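Uncharacterized protein (Parabacteroides merdae ATCC 43184, PDB 5BMT) is of unknown function but combines an N-terminal OB-fold domain with a larger beta-rich region, probably immunoglobulin-like, and probably belongs to a family of bacterial lipoproteins. Local coordinates at residues Arg23-Pro28 with Pro33-Thr38; Ala62-Ala67 with Phe72-Gly77; Ser143-Glu148 with Arg155-Cys160. All coordinates share one frame; numbering follows the deposited sequence. Where two conformers were deposited one is given.

How the contacts relate
Contacts 1 and 2 belong to the same five-stranded OB domain, with centres about 10 Å apart. They meet where strands 34-35 and 73-79 run side by side in parallel: Y35 N lies 2.8 Å from Y73 O, and Y35 O lies 2.9 Å from A75 N, both probable hydrogen bonds. R23 of contact 1 also packs on F72 of contact 2, and the sulfate held by R23 lies near both residues. It probably came from the crystallisation liquor, and no functional site is known here. Contact 3 lies across the chain's centre in the other beta region, its centre about 34 Å from that of contact 1 and about 41 Å from that of contact 2.

Contact 1 (Arg23-Pro28 with Pro33-Thr38); sequences RTLIYP and PLYVAT. With SO4 (sulfate ion), chain C.
I26 and L34 form the single antiparallel bridge that joins strand 24-28 to strand 34-35, the two outermost strands of the sheet, and so closes it into the five-stranded barrel of an OB fold. The backbone part is a hydrogen-bonded pair: I26 N donates to L34 O at 2.8 Å, and L34 N donates back to I26 O. Just past the bridge the direct pairing gives way to a water, which takes a hydrogen bond from V36 N and gives one to T24 O.

Apolar contacts line both sides of the bridge. Toward the interior, I26 CG1 rests against L34 CB at 3.8 Å, and L34 CD1 reaches on to P28 CG; I26 also touches A53 of strand 50-57, while L34 and P28 meet F55 there. On the other side L25 CD2 lies 3.7 Å from Y35 CB, at the edge of the tyrosine ring, and the ring of Y27 meets P33 obliquely, CE2 to CG.

The charged part is a cation-pi contact. The R23 guanidinium stands upright on the Y35 ring, the two planes 88° apart, with NH1 3.3 Å above the ring plane over its centre. R23 keeps CG anti to its own N (chi1 178°) and then bends at chi3 (-69°), which brings the head back over the tyrosine. NH1 thus faces the ring while the far edge grips a sulfate that T21 OG1 also binds: R23 NE donates to sulfate O1 and R23 NH2 to sulfate O3, each at 2.8 Å.

Contact 2 (Ala62-Ala67 with Phe72-Gly77); sequences ADNANA and FYVATG
V74 and N64 carry this contact through a pair of hydrogen bonds in which a side-chain amide stands in for a neighbouring strand. V74 N donates to N64 OD1 at 2.8 Å, arriving on a lone pair in the carbonyl plane, and N64 ND2 returns a nearly straight bond (177°) to V74 O at 3.1 Å. The acceptor lies in the plane of the amide, so the amide meets the strand edge-on, and the two bonds fix its rotation and which end is oxygen. ND2 has a second acceptor, D58 O, and a water lies 3.0 Å from N64 OD1 and 2.8 Å from F72 O. N64 sets its CG beside the backbone N (chi1 -77°), which turns the amide to V74; its oxygen also lies at the edge of the Y73 ring. Replacing it with a leucine would probably leave V74 N, V74 O and D58 O without these partners and the loop held to the strand mainly by the contacts of D63 and A67.

The side chain of V74 is met by D63, an exposed residue, whose CB lies 3.9 Å from V74 CG2.

A67, first residue of helix 67-70, makes the other large patch. Its methyl carbon CB sits 3.5 Å from Y73 CE1, coming at the ring obliquely, and also touches F72 O. A type I turn from N64 to A67, closed by A67 N to N64 O at 3.2 Å, places the amide and the methyl on the same stretch of strand. The Y73 ring packs edge-to-face with F59 and Y32. All this belongs to the connection between the fourth and fifth strands of the OB barrel, folded back onto the start of the fifth.

Contact 3 (Ser143-Glu148 with Arg155-Cys160); sequences SNQEPE and RVYTLC
E148 and V156 form an antiparallel hydrogen-bonded pair with CA atoms 5.2 Å apart: E148 N donates to V156 O, and V156 N donates to E148 O at 2.8 Å. At R155 the chain turns a corner as it enters the second segment. Before the pair the loop comes in at a slant, residues 145-148 running 124° from the direction of 155-158. With that slant no backbone bond joins residues 145-147 to 157-160, and there a side chain takes over.

That side chain is Q145. Its OE1 accepts from T158 N at 2.9 Å, and its NE2 donates to T158 O at 3.0 Å, so both backbone groups of T158 are gripped by one amide. NE2 also reaches D142 O, within its own loop. CG lies between the backbone N and the carbonyl carbon (chi1 82°), and the chain runs straight on from there, delivering the amide to the strand.

Between these polar pairs, P147 lies over a face of the Y157 ring, its CB 3.7 Å from the centroid and only 6° off the normal, a CH-pi contact. P147 CG lies 3.6 Å from Y157 CZ and also comes over one face of the R155 guanidinium, near its rim. The polar ends of both partners are held by E196 of helix 186-198: R155 NE by a salt bridge, Y157 OH by a hydrogen bond. On the other side of the strand, a water sits 2.7 Å from V156 O and near E148 OE2 and T158 OG1, the threonine being bonded to R207.

Overall this is the open end of a beta hairpin, strand 148-150 folding back on strand 153-167, with the incoming loop tied on by a glutamine that mimics a strand.

Contact 1 (Arg23-Pro28 with Pro33-Thr38)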
loop_
_atom_site.group_PDB
_atom_site.type_symbol
_atom_site.label_atom_id
_atom_site.label_comp_id
_atom_site.label_asym_id
_atom_site.label_seq_id
_atom_site.Cartn_x
_atom_site.Cartn_y
_atom_site.Cartn_z
ATOM N N ARG A 23 -15.326 -17.926 -1.787
ATOM C CA ARG A 23 -16.000 -17.066 -0.831
ATOM C C ARG A 23 -15.260 -15.739 -0.887
ATOM O O ARG A 23 -14.017 -15.736 -0.908
ATOM C CB ARG A 23 -15.936 -17.676 0.572
ATOM C CG ARG A 23 -16.595 -16.800 1.638
ATOM C CD ARG A 23 -16.461 -17.397 3.022
ATOM N NE ARG A 23 -17.256 -18.615 3.193
ATOM C CZ ARG A 23 -18.517 -18.636 3.624
ATOM N NH1 ARG A 23 -19.123 -17.509 3.990
ATOM N NH2 ARG A 23 -19.159 -19.795 3.763
ATOM N N THR A 24 -15.984 -14.605 -0.884
ATOM C CA THR A 24 -15.281 -13.322 -0.873
ATOM C C THR A 24 -14.895 -12.982 0.559
ATOM O O THR A 24 -15.781 -12.864 1.432
ATOM C CB THR A 24 -16.153 -12.195 -1.459
ATOM O OG1 THR A 24 -16.392 -12.508 -2.839
ATOM C CG2 THR A 24 -15.484 -10.806 -1.345
ATOM N N LEU A 25 -13.598 -12.817 0.781
ATOM C CA LEU A 25 -13.032 -12.451 2.084
ATOM C C LEU A 25 -12.279 -11.151 1.983
ATOM O O LEU A 25 -11.983 -10.644 0.887
ATOM C CB LEU A 25 -12.025 -13.558 2.516
ATOM C CG LEU A 25 -12.555 -14.998 2.666
ATOM C CD1 LEU A 25 -11.442 -15.942 3.110
ATOM C CD2 LEU A 25 -13.692 -15.064 3.675
ATOM N N ILE A 26 -11.972 -10.585 3.163
ATOM C CA ILE A 26 -11.058 -9.459 3.216
ATOM C C ILE A 26 -9.821 -9.949 3.973
ATOM O O ILE A 26 -9.916 -10.728 4.947
ATOM C CB ILE A 26 -11.629 -8.139 3.744
ATOM C CG1 ILE A 26 -12.034 -8.249 5.200
ATOM C CG2 ILE A 26 -12.820 -7.687 2.823
ATOM C CD1 ILE A 26 -12.323 -6.839 5.869
ATOM N N TYR A 27 -8.651 -9.530 3.473
ATOM C CA TYR A 27 -7.353 -9.933 4.013
ATOM C C TYR A 27 -6.686 -8.706 4.601
ATOM O O TYR A 27 -6.032 -7.942 3.879
ATOM C CB TYR A 27 -6.502 -10.547 2.885
ATOM C CG TYR A 27 -7.073 -11.860 2.393
ATOM C CD1 TYR A 27 -8.108 -11.890 1.455
ATOM C CD2 TYR A 27 -6.557 -13.071 2.837
ATOM C CE1 TYR A 27 -8.639 -13.097 1.008
ATOM C CE2 TYR A 27 -7.035 -14.287 2.340
ATOM C CZ TYR A 27 -8.074 -14.289 1.425
ATOM O OH TYR A 27 -8.579 -15.499 0.981
ATOM N N PRO A 28 -6.907 -8.432 5.903
ATOM C CA PRO A 28 -6.353 -7.194 6.486
ATOM C C PRO A 28 -4.890 -7.336 6.830
ATOM O O PRO A 28 -4.443 -8.409 7.260
ATOM C CB PRO A 28 -7.182 -6.982 7.764
ATOM C CG PRO A 28 -8.349 -8.014 7.668
ATOM C CD PRO A 28 -7.756 -9.153 6.876
ATOM N N PRO A 33 -7.796 -13.626 7.865
ATOM C CA PRO A 33 -8.823 -13.377 6.831
ATOM C C PRO A 33 -10.203 -13.324 7.474
ATOM O O PRO A 33 -10.486 -14.045 8.440
ATOM C CB PRO A 33 -8.710 -14.590 5.891
ATOM C CG PRO A 33 -7.314 -15.154 6.150
ATOM C CD PRO A 33 -7.116 -14.918 7.651
ATOM N N LEU A 34 -11.064 -12.458 6.919
ATOM C CA LEU A 34 -12.407 -12.247 7.439
ATOM C C LEU A 34 -13.462 -12.411 6.398
ATOM O O LEU A 34 -13.288 -11.956 5.273
ATOM C CB LEU A 34 -12.531 -10.809 7.972
ATOM C CG LEU A 34 -11.466 -10.385 8.996
ATOM C CD1 LEU A 34 -11.642 -8.928 9.333
ATOM C CD2 LEU A 34 -11.542 -11.251 10.246
ATOM N N TYR A 35 -14.605 -12.972 6.810
ATOM C CA TYR A 35 -15.798 -12.985 5.993
ATOM C C TYR A 35 -16.718 -11.901 6.515
ATOM O O TYR A 35 -17.203 -11.990 7.653
ATOM C CB TYR A 35 -16.500 -14.340 5.980
ATOM C CG TYR A 35 -17.790 -14.302 5.194
ATOM C CD1 TYR A 35 -17.786 -14.055 3.820
ATOM C CD2 TYR A 35 -19.020 -14.429 5.837
ATOM C CE1 TYR A 35 -18.974 -14.006 3.093
ATOM C CE2 TYR A 35 -20.217 -14.353 5.127
ATOM C CZ TYR A 35 -20.186 -14.150 3.753
ATOM O OH TYR A 35 -21.380 -14.105 3.066
ATOM N N VAL A 36 -16.965 -10.883 5.686
ATOM C CA VAL A 36 -17.887 -9.801 5.995
ATOM C C VAL A 36 -18.994 -9.888 4.933
ATOM O O VAL A 36 -18.736 -9.541 3.773
ATOM C CB VAL A 36 -17.220 -8.413 6.043
ATOM C CG1 VAL A 36 -18.233 -7.330 6.436
ATOM C CG2 VAL A 36 -16.031 -8.395 7.014
ATOM N N ALA A 37 -20.179 -10.417 5.301
ATOM C CA ALA A 37 -21.263 -10.662 4.331
ATOM C C ALA A 37 -21.680 -9.403 3.580
ATOM O O ALA A 37 -21.891 -9.470 2.365
ATOM C CB ALA A 37 -22.466 -11.251 5.039
ATOM N N THR A 38 -21.753 -8.249 4.266
ATOM C CA THR A 38 -22.143 -7.010 3.585
ATOM C C THR A 38 -21.132 -6.645 2.476
ATOM O O THR A 38 -21.553 -6.347 1.352
ATOM C CB THR A 38 -22.325 -5.868 4.597
ATOM O OG1 THR A 38 -21.123 -5.684 5.347
ATOM C CG2 THR A 38 -23.529 -6.083 5.499
HETATM S S SO4 C . -16.605 -22.272 2.326
HETATM O O1 SO4 C . -15.878 -21.036 2.709
HETATM O O2 SO4 C . -16.001 -23.415 3.008
HETATM O O3 SO4 C . -18.037 -22.120 2.657
HETATM O O4 SO4 C . -16.500 -22.445 0.861
HETATM O O HOH W 1 -16.076 -10.560 2.967
#

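Contact 2 (Ala62-Ala67 with Phe72-Gly77)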
loop_
_atom_site.group_PDB
_atom_site.type_symbol
_atom_site.label_atom_id
_atom_site.label_comp_id
_atom_site.label_asym_id
_atom_site.label_seq_id
_atom_site.Cartn_x
_atom_site.Cartn_y
_atom_site.Cartn_z
ATOM N N ALA A 62 -21.687 -18.591 17.285
ATOM C CA ALA A 62 -21.849 -19.916 16.679
ATOM C C ALA A 62 -21.157 -19.952 15.303
ATOM O O ALA A 62 -20.542 -20.961 14.960
ATOM C CB ALA A 62 -23.330 -20.277 16.555
ATOM N N ASP A 63 -21.195 -18.827 14.552
ATOM C CA ASP A 63 -20.545 -18.701 13.239
ATOM C C ASP A 63 -19.022 -18.838 13.328
ATOM O O ASP A 63 -18.400 -19.260 12.356
ATOM C CB ASP A 63 -20.887 -17.344 12.599
ATOM C CG ASP A 63 -22.169 -17.330 11.779
ATOM O OD1 ASP A 63 -22.821 -18.398 11.665
ATOM O OD2 ASP A 63 -22.503 -16.263 11.220
ATOM N N ASN A 64 -18.427 -18.491 14.480
ATOM C CA ASN A 64 -16.972 -18.564 14.670
ATOM C C ASN A 64 -16.532 -19.790 15.495
ATOM O O ASN A 64 -15.334 -19.951 15.716
ATOM C CB ASN A 64 -16.443 -17.261 15.282
ATOM C CG ASN A 64 -16.383 -16.198 14.199
ATOM O OD1 ASN A 64 -16.088 -16.524 13.044
ATOM N ND2 ASN A 64 -16.658 -14.938 14.539
ATOM N N ALA A 65 -17.468 -20.692 15.850
ATOM C CA ALA A 65 -17.141 -21.912 16.604
ATOM C C ALA A 65 -16.170 -22.812 15.830
ATOM O O ALA A 65 -15.362 -23.491 16.457
ATOM C CB ALA A 65 -18.415 -22.691 16.939
ATOM N N ASN A 66 -16.226 -22.794 14.479
ATOM C CA ASN A 66 -15.369 -23.619 13.623
ATOM C C ASN A 66 -14.435 -22.768 12.766
ATOM O O ASN A 66 -14.063 -23.190 11.665
ATOM C CB ASN A 66 -16.226 -24.515 12.717
ATOM C CG ASN A 66 -17.123 -25.463 13.477
ATOM O OD1 ASN A 66 -16.696 -26.135 14.418
ATOM N ND2 ASN A 66 -18.391 -25.526 13.091
ATOM N N ALA A 67 -14.037 -21.579 13.264
ATOM C CA ALA A 67 -13.168 -20.664 12.511
ATOM C C ALA A 67 -11.863 -21.327 12.049
ATOM O O ALA A 67 -11.434 -21.071 10.920
ATOM C CB ALA A 67 -12.849 -19.426 13.340
ATOM N N PHE A 72 -11.275 -18.561 8.209
ATOM C CA PHE A 72 -11.579 -17.128 8.370
ATOM C C PHE A 72 -12.415 -16.944 9.622
ATOM O O PHE A 72 -13.069 -17.895 10.097
ATOM C CB PHE A 72 -12.376 -16.593 7.128
ATOM C CG PHE A 72 -13.649 -17.370 6.827
ATOM C CD1 PHE A 72 -14.841 -17.081 7.491
ATOM C CD2 PHE A 72 -13.643 -18.421 5.919
ATOM C CE1 PHE A 72 -15.995 -17.833 7.259
ATOM C CE2 PHE A 72 -14.807 -19.158 5.670
ATOM C CZ PHE A 72 -15.976 -18.862 6.339
ATOM N N TYR A 73 -12.469 -15.686 10.092
ATOM C CA TYR A 73 -13.415 -15.292 11.105
ATOM C C TYR A 73 -14.566 -14.556 10.426
ATOM O O TYR A 73 -14.331 -13.742 9.523
ATOM C CB TYR A 73 -12.779 -14.364 12.154
ATOM C CG TYR A 73 -11.966 -15.104 13.177
ATOM C CD1 TYR A 73 -12.584 -15.884 14.152
ATOM C CD2 TYR A 73 -10.578 -15.061 13.150
ATOM C CE1 TYR A 73 -11.835 -16.586 15.090
ATOM C CE2 TYR A 73 -9.814 -15.759 14.092
ATOM C CZ TYR A 73 -10.449 -16.531 15.043
ATOM O OH TYR A 73 -9.709 -17.253 15.967
ATOM N N VAL A 74 -15.790 -14.797 10.894
ATOM C CA VAL A 74 -16.933 -14.008 10.439
ATOM C C VAL A 74 -16.852 -12.698 11.214
ATOM O O VAL A 74 -16.680 -12.712 12.444
ATOM C CB VAL A 74 -18.278 -14.732 10.675
ATOM C CG1 VAL A 74 -19.451 -13.809 10.328
ATOM C CG2 VAL A 74 -18.349 -16.036 9.870
ATOM N N ALA A 75 -16.941 -11.573 10.512
ATOM C CA ALA A 75 -16.832 -10.269 11.154
ATOM C C ALA A 75 -17.926 -9.360 10.669
ATOM O O ALA A 75 -18.559 -9.617 9.645
ATOM C CB ALA A 75 -15.469 -9.652 10.833
ATOM N N THR A 76 -18.162 -8.290 11.411
ATOM C CA THR A 76 -19.080 -7.266 10.934
ATOM C C THR A 76 -18.257 -6.020 10.763
ATOM O O THR A 76 -17.223 -5.822 11.424
ATOM C CB THR A 76 -20.277 -7.055 11.855
ATOM O OG1 THR A 76 -19.786 -6.754 13.152
ATOM C CG2 THR A 76 -21.209 -8.260 11.876
ATOM N N GLY A 77 -18.688 -5.189 9.850
ATOM C CA GLY A 77 -17.983 -3.948 9.616
ATOM C C GLY A 77 -18.300 -3.360 8.267
ATOM O O GLY A 77 -19.291 -3.713 7.623
HETATM O O HOH W 2 -15.559 -18.689 10.977
#

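Contact 3 (Ser143-Glu148 with Arg155-Cys160)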
loop_
_atom_site.group_PDB
_atom_site.type_symbol
_atom_site.label_atom_id
_atom_site.label_comp_id
_atom_site.label_asym_id
_atom_site.label_seq_id
_atom_site.Cartn_x
_atom_site.Cartn_y
_atom_site.Cartn_z
ATOM N N SER A 143 15.334 -1.549 -11.403
ATOM C CA SER A 143 15.517 -3.005 -11.233
ATOM C C SER A 143 17.001 -3.452 -11.266
ATOM O O SER A 143 17.295 -4.587 -10.890
ATOM C CB SER A 143 14.723 -3.766 -12.289
ATOM O OG SER A 143 15.244 -3.588 -13.594
ATOM N N ASN A 144 17.923 -2.577 -11.692
ATOM C CA ASN A 144 19.362 -2.892 -11.735
ATOM C C ASN A 144 20.090 -2.422 -10.465
ATOM O O ASN A 144 21.291 -2.660 -10.336
ATOM C CB ASN A 144 20.028 -2.255 -12.964
ATOM C CG ASN A 144 19.578 -2.837 -14.279
ATOM O OD1 ASN A 144 19.168 -3.995 -14.370
ATOM N ND2 ASN A 144 19.706 -2.056 -15.339
ATOM N N GLN A 145 19.376 -1.735 -9.552
ATOM C CA GLN A 145 19.944 -1.202 -8.314
ATOM C C GLN A 145 20.462 -2.290 -7.411
ATOM O O GLN A 145 19.887 -3.371 -7.320
ATOM C CB GLN A 145 18.906 -0.353 -7.522
ATOM C CG GLN A 145 17.930 -1.176 -6.653
ATOM C CD GLN A 145 16.947 -0.334 -5.886
ATOM O OE1 GLN A 145 17.139 -0.061 -4.714
ATOM N NE2 GLN A 145 15.869 0.076 -6.525
ATOM N N GLU A 146 21.545 -1.989 -6.721
ATOM C CA GLU A 146 22.037 -2.876 -5.690
ATOM C C GLU A 146 21.486 -2.335 -4.384
ATOM O O GLU A 146 21.515 -1.110 -4.200
ATOM C CB GLU A 146 23.567 -2.960 -5.704
ATOM C CG GLU A 146 24.095 -3.862 -6.811
ATOM C CD GLU A 146 23.660 -5.318 -6.782
ATOM O OE1 GLU A 146 23.594 -5.909 -5.679
ATOM O OE2 GLU A 146 23.408 -5.875 -7.875
ATOM N N PRO A 147 20.928 -3.179 -3.492
ATOM C CA PRO A 147 20.401 -2.636 -2.228
ATOM C C PRO A 147 21.564 -2.148 -1.357
ATOM O O PRO A 147 22.727 -2.505 -1.606
ATOM C CB PRO A 147 19.647 -3.824 -1.623
ATOM C CG PRO A 147 20.399 -5.035 -2.146
ATOM C CD PRO A 147 20.791 -4.656 -3.550
ATOM N N GLU A 148 21.272 -1.297 -0.384
ATOM C CA GLU A 148 22.335 -0.714 0.438
ATOM C C GLU A 148 21.965 -0.692 1.911
ATOM O O GLU A 148 20.799 -0.836 2.265
ATOM C CB GLU A 148 22.644 0.720 -0.064
ATOM C CG GLU A 148 21.521 1.722 0.132
ATOM C CD GLU A 148 21.709 3.082 -0.513
ATOM O OE1 GLU A 148 22.808 3.668 -0.379
ATOM O OE2 GLU A 148 20.724 3.594 -1.094
ATOM N N ARG A 155 20.870 -4.319 3.101
ATOM C CA ARG A 155 20.208 -4.681 1.842
ATOM C C ARG A 155 18.812 -4.058 1.723
ATOM O O ARG A 155 17.831 -4.752 1.461
ATOM C CB ARG A 155 20.134 -6.231 1.681
ATOM C CG ARG A 155 21.541 -6.859 1.739
ATOM C CD ARG A 155 21.558 -8.351 1.411
ATOM N NE ARG A 155 21.099 -8.619 0.047
ATOM C CZ ARG A 155 21.849 -8.570 -1.049
ATOM N NH1 ARG A 155 23.146 -8.269 -0.967
ATOM N NH2 ARG A 155 21.311 -8.812 -2.236
ATOM N N VAL A 156 18.745 -2.736 1.847
ATOM C CA VAL A 156 17.474 -2.021 1.690
ATOM C C VAL A 156 17.346 -1.533 0.235
ATOM O O VAL A 156 18.273 -0.889 -0.294
ATOM C CB VAL A 156 17.428 -0.830 2.672
ATOM C CG1 VAL A 156 16.133 -0.030 2.502
ATOM C CG2 VAL A 156 17.599 -1.288 4.122
ATOM N N TYR A 157 16.207 -1.836 -0.403
ATOM C CA TYR A 157 15.900 -1.382 -1.761
ATOM C C TYR A 157 15.156 -0.079 -1.677
ATOM O O TYR A 157 14.443 0.163 -0.703
ATOM C CB TYR A 157 15.025 -2.425 -2.488
ATOM C CG TYR A 157 15.792 -3.671 -2.865
ATOM C CD1 TYR A 157 16.465 -3.756 -4.081
ATOM C CD2 TYR A 157 15.847 -4.770 -2.006
ATOM C CE1 TYR A 157 17.170 -4.906 -4.439
ATOM C CE2 TYR A 157 16.545 -5.929 -2.357
ATOM C CZ TYR A 157 17.203 -5.990 -3.576
ATOM O OH TYR A 157 17.876 -7.127 -3.942
ATOM N N THR A 158 15.301 0.763 -2.689
ATOM C CA THR A 158 14.588 2.040 -2.662
ATOM C C THR A 158 13.646 2.149 -3.861
ATOM O O THR A 158 14.066 1.958 -5.016
ATOM C CB THR A 158 15.597 3.211 -2.658
ATOM O OG1 THR A 158 16.358 3.167 -1.454
ATOM C CG2 THR A 158 14.903 4.586 -2.740
ATOM N N LEU A 159 12.366 2.410 -3.560
ATOM C CA LEU A 159 11.330 2.689 -4.548
ATOM C C LEU A 159 11.125 4.202 -4.546
ATOM O O LEU A 159 11.530 4.861 -3.579
ATOM C CB LEU A 159 10.028 1.963 -4.177
ATOM C CG LEU A 159 9.921 0.481 -4.537
ATOM C CD1 LEU A 159 10.937 -0.376 -3.779
ATOM C CD2 LEU A 159 8.522 -0.031 -4.244
ATOM N N CYS A 160 10.547 4.748 -5.607
ATOM C CA CYS A 160 10.316 6.175 -5.658
ATOM C C CYS A 160 8.853 6.479 -5.938
ATOM O O CYS A 160 8.260 5.911 -6.848
ATOM C CB CYS A 160 11.213 6.813 -6.706
ATOM S SG CYS A 160 10.919 8.577 -6.919
HETATM O O HOH W 3 18.534 1.487 -1.581
#